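Cysteine synthase (Helicobacter pylori, PDB 6AHI) uses pyridoxal 5'-phosphate to make L-cysteine from O-acetyl-L-serine and hydrogen sulfide, and also acts as an O-acetylserine-dependent cystathionine beta-synthase. Local coordinates at residues Ala34-Leu39 / Asn260-Gly265; Thr68-Thr73 / Glu136-Ser141. All coordinates share one frame; numbering follows the deposited sequence.

The two contacts lie at different sheets of a fold-type II pyridoxal-phosphate enzyme. Contact 1 is buried beside the six-stranded mixed sheet, whereas contact 2 closes the edge of the four-stranded parallel sheet at the surface. Their centres are about 32 Å apart, on opposite sides of the chain's centre, and their nearest atoms are about 15 Å from each other. In sequence, contact 2 is nested within the loop that contact 1 closes. Contact 1 lies nearer the probable cofactor pocket: the side chain of V264 is about 7 Å from that of S267 and that of H38 about 9 Å from that of N76, S267 and N76 being probable cofactor-binding residues, inferred from relatives. Contact 2 is remote from that pocket.

Contact 1. Residues Ala34-Leu39 / Asn260-Gly265; sequences AKLEHL and NGLLVG
The imidazole of H38 packs against V264 and L262, joining strand 31-36 of the large mixed sheet and the 3-10 turn that follows it (37-39) to the loop between helices 246-260 and 266-281, a buried junction of this fold-type II enzyme. The main interaction is a CH-pi contact: V264 CG1 lies 3.5 Å from the centroid of the H38 ring, only 4° off its normal. L39 CD2 lies over the opposite face, nearer the rim, so the flat ring is sandwiched between aliphatic groups. H38 CG sits between its backbone N and carbonyl carbon (chi1 72°), which swings the ring toward the loop. Valine, branched at CB, holds CG1 close to its own backbone.

Apolar packing extends this patch. L36 and L262 cross at about a right angle, with L36 CD2 4.0 Å from L262 CD2; the same L262 methyl approaches H38 CE1 obliquely. Leucine methyls can meet apolar neighbours from several directions: M7 of the second subunit also packs on both.

No direct hydrogen bond crosses the contact. Histidine offers a ring nitrogen as well as a face, and a water bridges in the imidazole plane, 2.9 Å from H38 NE2 and accepting from L263 N at 3.1 Å.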
loop_
_atom_site.group_PDB
_atom_site.type_symbol
_atom_site.label_atom_id
_atom_site.label_comp_id
_atom_site.label_asym_id
_atom_site.label_seq_id
_atom_site.Cartn_x
_atom_site.Cartn_y
_atom_site.Cartn_z
ATOM N N ALA A 34 2.452 7.575 -15.713
ATOM C CA ALA A 34 2.824 7.785 -14.353
ATOM C C ALA A 34 3.411 6.504 -13.801
ATOM O O ALA A 34 2.746 5.459 -13.713
ATOM C CB ALA A 34 1.659 8.215 -13.511
ATOM N N LYS A 35 4.673 6.618 -13.395
ATOM C CA LYS A 35 5.324 5.556 -12.694
ATOM C C LYS A 35 4.791 5.510 -11.260
ATOM O O LYS A 35 4.869 6.499 -10.549
ATOM C CB LYS A 35 6.825 5.791 -12.814
ATOM C CG LYS A 35 7.667 4.694 -12.218
ATOM C CD LYS A 35 7.645 3.443 -13.000
ATOM C CE LYS A 35 8.877 2.619 -12.707
ATOM N NZ LYS A 35 8.650 1.207 -13.042
ATOM N N LEU A 36 4.218 4.362 -10.870
ATOM C CA LEU A 36 3.483 4.211 -9.626
ATOM C C LEU A 36 4.408 3.730 -8.487
ATOM O O LEU A 36 4.286 2.585 -8.012
ATOM C CB LEU A 36 2.333 3.220 -9.840
ATOM C CG LEU A 36 1.345 3.594 -10.942
ATOM C CD1 LEU A 36 0.155 2.648 -10.909
ATOM C CD2 LEU A 36 0.915 5.048 -10.788
ATOM N N GLU A 37 5.207 4.658 -7.979
ATOM C CA GLU A 37 6.207 4.391 -6.965
ATOM C C GLU A 37 5.579 4.244 -5.587
ATOM O O GLU A 37 6.214 3.749 -4.689
ATOM C CB GLU A 37 7.234 5.506 -6.991
ATOM C CG GLU A 37 8.114 5.387 -8.213
ATOM C CD GLU A 37 8.914 4.093 -8.224
ATOM O OE1 GLU A 37 9.665 3.851 -7.227
ATOM O OE2 GLU A 37 8.762 3.280 -9.190
ATOM N N HIS A 38 4.318 4.642 -5.453
ATOM C CA HIS A 38 3.580 4.470 -4.210
ATOM C C HIS A 38 3.319 2.985 -3.921
ATOM O O HIS A 38 2.985 2.659 -2.761
ATOM C CB HIS A 38 2.296 5.302 -4.227
ATOM C CG HIS A 38 1.211 4.794 -5.125
ATOM N ND1 HIS A 38 1.354 4.719 -6.498
ATOM C CD2 HIS A 38 -0.035 4.368 -4.842
ATOM C CE1 HIS A 38 0.228 4.259 -7.016
ATOM N NE2 HIS A 38 -0.647 4.053 -6.021
ATOM N N LEU A 39 3.452 2.108 -4.937
ATOM C CA LEU A 39 3.190 0.709 -4.741
ATOM C C LEU A 39 4.444 -0.040 -4.267
ATOM O O LEU A 39 4.378 -1.226 -4.071
ATOM C CB LEU A 39 2.620 0.093 -6.020
ATOM C CG LEU A 39 1.336 0.757 -6.522
ATOM C CD1 LEU A 39 0.863 0.163 -7.837
ATOM C CD2 LEU A 39 0.234 0.653 -5.485
ATOM N N ASN A 260 -9.849 7.350 -11.163
ATOM C CA ASN A 260 -8.884 6.360 -11.613
ATOM C C ASN A 260 -8.624 5.264 -10.571
ATOM O O ASN A 260 -7.911 4.290 -10.887
ATOM C CB ASN A 260 -7.566 7.027 -12.028
ATOM C CG ASN A 260 -7.816 8.182 -12.975
ATOM O OD1 ASN A 260 -7.574 9.334 -12.636
ATOM N ND2 ASN A 260 -8.325 7.888 -14.156
ATOM N N GLY A 261 -9.101 5.447 -9.342
ATOM C CA GLY A 261 -8.827 4.511 -8.231
ATOM C C GLY A 261 -7.387 4.538 -7.743
ATOM O O GLY A 261 -6.953 3.596 -7.088
ATOM N N LEU A 262 -6.670 5.629 -8.019
ATOM C CA LEU A 262 -5.314 5.810 -7.551
ATOM C C LEU A 262 -5.358 6.559 -6.210
ATOM O O LEU A 262 -5.873 7.677 -6.130
ATOM C CB LEU A 262 -4.513 6.574 -8.604
ATOM C CG LEU A 262 -4.048 5.747 -9.794
ATOM C CD1 LEU A 262 -3.777 6.626 -11.005
ATOM C CD2 LEU A 262 -2.814 4.920 -9.449
ATOM N N LEU A 263 -4.814 5.928 -5.168
ATOM C CA LEU A 263 -4.797 6.488 -3.831
ATOM C C LEU A 263 -3.394 7.017 -3.512
ATOM O O LEU A 263 -2.589 6.360 -2.830
ATOM C CB LEU A 263 -5.237 5.405 -2.845
ATOM C CG LEU A 263 -6.642 4.863 -3.095
ATOM C CD1 LEU A 263 -6.884 3.648 -2.231
ATOM C CD2 LEU A 263 -7.688 5.948 -2.814
ATOM N N VAL A 264 -3.106 8.208 -4.035
ATOM C CA VAL A 264 -1.769 8.762 -4.025
ATOM C C VAL A 264 -1.751 10.060 -3.223
ATOM O O VAL A 264 -2.778 10.684 -3.006
ATOM C CB VAL A 264 -1.248 8.987 -5.445
ATOM C CG1 VAL A 264 -0.977 7.662 -6.146
ATOM C CG2 VAL A 264 -2.186 9.867 -6.255
ATOM N N GLY A 265 -0.552 10.448 -2.773
ATOM C CA GLY A 265 -0.384 11.671 -1.962
ATOM C C GLY A 265 -0.583 12.940 -2.780
ATOM O O GLY A 265 -0.662 12.919 -4.002
HETATM O O HOH W 1 -3.336 3.270 -5.454
#

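Contact 2. Residues Thr68-Thr73 / Glu136-Ser141; sequences TIIEPT and ESIPDS
T68 and S141 pair as parallel neighbours where the short strand 141-142 joins strand 68-72, forming one edge of the four-stranded parallel sheet of the smaller domain. Helix 123-137 leads into this edge strand through the turn around I138-D140. The backbone supplies the polar link: T68 N donates to D140 O at 3.2 Å, with an N-H...O angle of 149° and the donor tilted 19° from the carbonyl plane. Beside it, S141 CA makes a CA-H...O contact with T68 O at 3.3 Å. Backbone hydrogen bonds of Y142 with T68 and I70 continue the pairing.

The side chain of I70 can be followed outward. Its CB points toward the turn, and the two branches then part: CG2 stays beside the carbonyl carbon, while CG1 lies opposite that carbon. From CG1 the chain runs on fully extended (chi2 -179°), carrying CD1 to the far segment. There the methyl meets I138 CD1 at 3.8 Å and S141 CB at 3.9 Å. The two isoleucines approach obliquely, and their unbranched CG1-CD1 arms suit a meeting of methyl ends between strand and turn. L134 of helix 123-137 also packs on I70, and I93 of the next strand on I138. T68 and S141 point to the same sheet face; beta-branched T68 presents CB to I138 CG2, at 4.3 Å.

Polar side chains tie down the turn itself. D140, in a left-handed backbone conformation that aspartate tolerates better than most residues, bonds through OD1 to T67 OG1. S141 OG bonds to A135 O, with I138 O also within reach of its proton. The chemistry is thus divided: backbone hydrogen bonds set the strand pairing, methyl contacts between I70 and I138 add apolar packing beside it, and the small serine fastens the new strand back to the helix it has just left.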
loop_
_atom_site.group_PDB
_atom_site.type_symbol
_atom_site.label_atom_id
_atom_site.label_comp_id
_atom_site.label_asym_id
_atom_site.label_seq_id
_atom_site.Cartn_x
_atom_site.Cartn_y
_atom_site.Cartn_z
ATOM N N THR A 68 25.509 2.441 12.760
ATOM C CA THR A 68 24.191 3.023 12.991
ATOM C C THR A 68 23.915 4.074 11.910
ATOM O O THR A 68 24.729 5.006 11.734
ATOM C CB THR A 68 24.066 3.705 14.355
ATOM O OG1 THR A 68 24.237 2.747 15.390
ATOM C CG2 THR A 68 22.716 4.358 14.547
ATOM N N ILE A 69 22.771 3.940 11.230
ATOM C CA ILE A 69 22.319 4.932 10.248
ATOM C C ILE A 69 21.580 6.049 10.983
ATOM O O ILE A 69 20.634 5.752 11.721
ATOM C CB ILE A 69 21.367 4.330 9.197
ATOM C CG1 ILE A 69 21.913 3.060 8.537
ATOM C CG2 ILE A 69 21.006 5.402 8.174
ATOM C CD1 ILE A 69 23.321 3.212 8.025
ATOM N N ILE A 70 21.984 7.305 10.730
ATOM C CA ILE A 70 21.309 8.500 11.232
ATOM C C ILE A 70 20.888 9.372 10.040
ATOM O O ILE A 70 21.706 9.660 9.199
ATOM C CB ILE A 70 22.242 9.285 12.168
ATOM C CG1 ILE A 70 22.948 8.379 13.186
ATOM C CG2 ILE A 70 21.493 10.426 12.841
ATOM C CD1 ILE A 70 23.848 9.108 14.133
ATOM N N GLU A 71 19.634 9.837 10.010
ATOM C CA GLU A 71 19.165 10.734 8.946
ATOM C C GLU A 71 18.084 11.674 9.478
ATOM O O GLU A 71 17.158 11.231 10.149
ATOM C CB GLU A 71 18.667 9.918 7.752
ATOM C CG GLU A 71 18.304 10.735 6.525
ATOM C CD GLU A 71 19.412 11.547 5.864
ATOM O OE1 GLU A 71 20.507 11.725 6.488
ATOM O OE2 GLU A 71 19.176 12.023 4.714
ATOM N N PRO A 72 18.147 13.003 9.192
ATOM C CA PRO A 72 16.986 13.880 9.358
ATOM C C PRO A 72 15.996 13.646 8.206
ATOM O O PRO A 72 16.414 13.508 7.064
ATOM C CB PRO A 72 17.608 15.284 9.299
ATOM C CG PRO A 72 18.754 15.099 8.326
ATOM C CD PRO A 72 19.318 13.730 8.674
ATOM N N THR A 73 14.700 13.562 8.506
ATOM C CA THR A 73 13.706 13.260 7.468
ATOM C C THR A 73 12.349 13.787 7.927
ATOM O O THR A 73 12.104 13.911 9.090
ATOM C CB THR A 73 13.688 11.762 7.094
ATOM O OG1 THR A 73 12.587 11.407 6.254
ATOM C CG2 THR A 73 13.604 10.854 8.295
ATOM N N GLU A 136 28.577 12.816 15.217
ATOM C CA GLU A 136 29.869 13.113 15.798
ATOM C C GLU A 136 30.038 12.297 17.085
ATOM O O GLU A 136 31.153 11.928 17.443
ATOM C CB GLU A 136 30.009 14.613 16.105
ATOM C CG GLU A 136 31.388 15.008 16.602
ATOM C CD GLU A 136 31.467 16.027 17.743
ATOM O OE1 GLU A 136 30.934 17.142 17.570
ATOM O OE2 GLU A 136 32.071 15.704 18.804
ATOM N N SER A 137 28.925 12.055 17.791
ATOM C CA SER A 137 28.945 11.511 19.161
ATOM C C SER A 137 28.653 10.003 19.176
ATOM O O SER A 137 28.629 9.406 20.249
ATOM C CB SER A 137 27.971 12.255 20.035
ATOM O OG SER A 137 26.674 12.243 19.464
ATOM N N ILE A 138 28.409 9.414 17.993
ATOM C CA ILE A 138 28.143 7.971 17.825
ATOM C C ILE A 138 29.245 7.358 16.959
ATOM O O ILE A 138 29.356 7.679 15.774
ATOM C CB ILE A 138 26.738 7.741 17.233
ATOM C CG1 ILE A 138 25.655 8.167 18.228
ATOM C CG2 ILE A 138 26.551 6.297 16.775
ATOM C CD1 ILE A 138 24.248 8.016 17.720
ATOM N N PRO A 139 30.112 6.478 17.521
ATOM C CA PRO A 139 31.134 5.792 16.732
ATOM C C PRO A 139 30.514 4.898 15.654
ATOM O O PRO A 139 29.466 4.296 15.888
ATOM C CB PRO A 139 31.880 4.925 17.753
ATOM C CG PRO A 139 31.615 5.611 19.078
ATOM C CD PRO A 139 30.202 6.139 18.949
ATOM N N ASP A 140 31.160 4.848 14.485
ATOM C CA ASP A 140 30.727 4.055 13.350
ATOM C C ASP A 140 29.310 4.466 12.920
ATOM O O ASP A 140 28.476 3.628 12.638
ATOM C CB ASP A 140 30.807 2.567 13.695
ATOM C CG ASP A 140 30.829 1.650 12.493
ATOM O OD1 ASP A 140 30.954 2.171 11.366
ATOM O OD2 ASP A 140 30.718 0.421 12.698
ATOM N N SER A 141 29.042 5.769 12.860
ATOM C CA SER A 141 27.749 6.261 12.350
ATOM C C SER A 141 27.833 6.469 10.837
ATOM O O SER A 141 28.901 6.558 10.251
ATOM C CB SER A 141 27.306 7.530 13.060
ATOM O OG SER A 141 28.285 8.561 12.992
#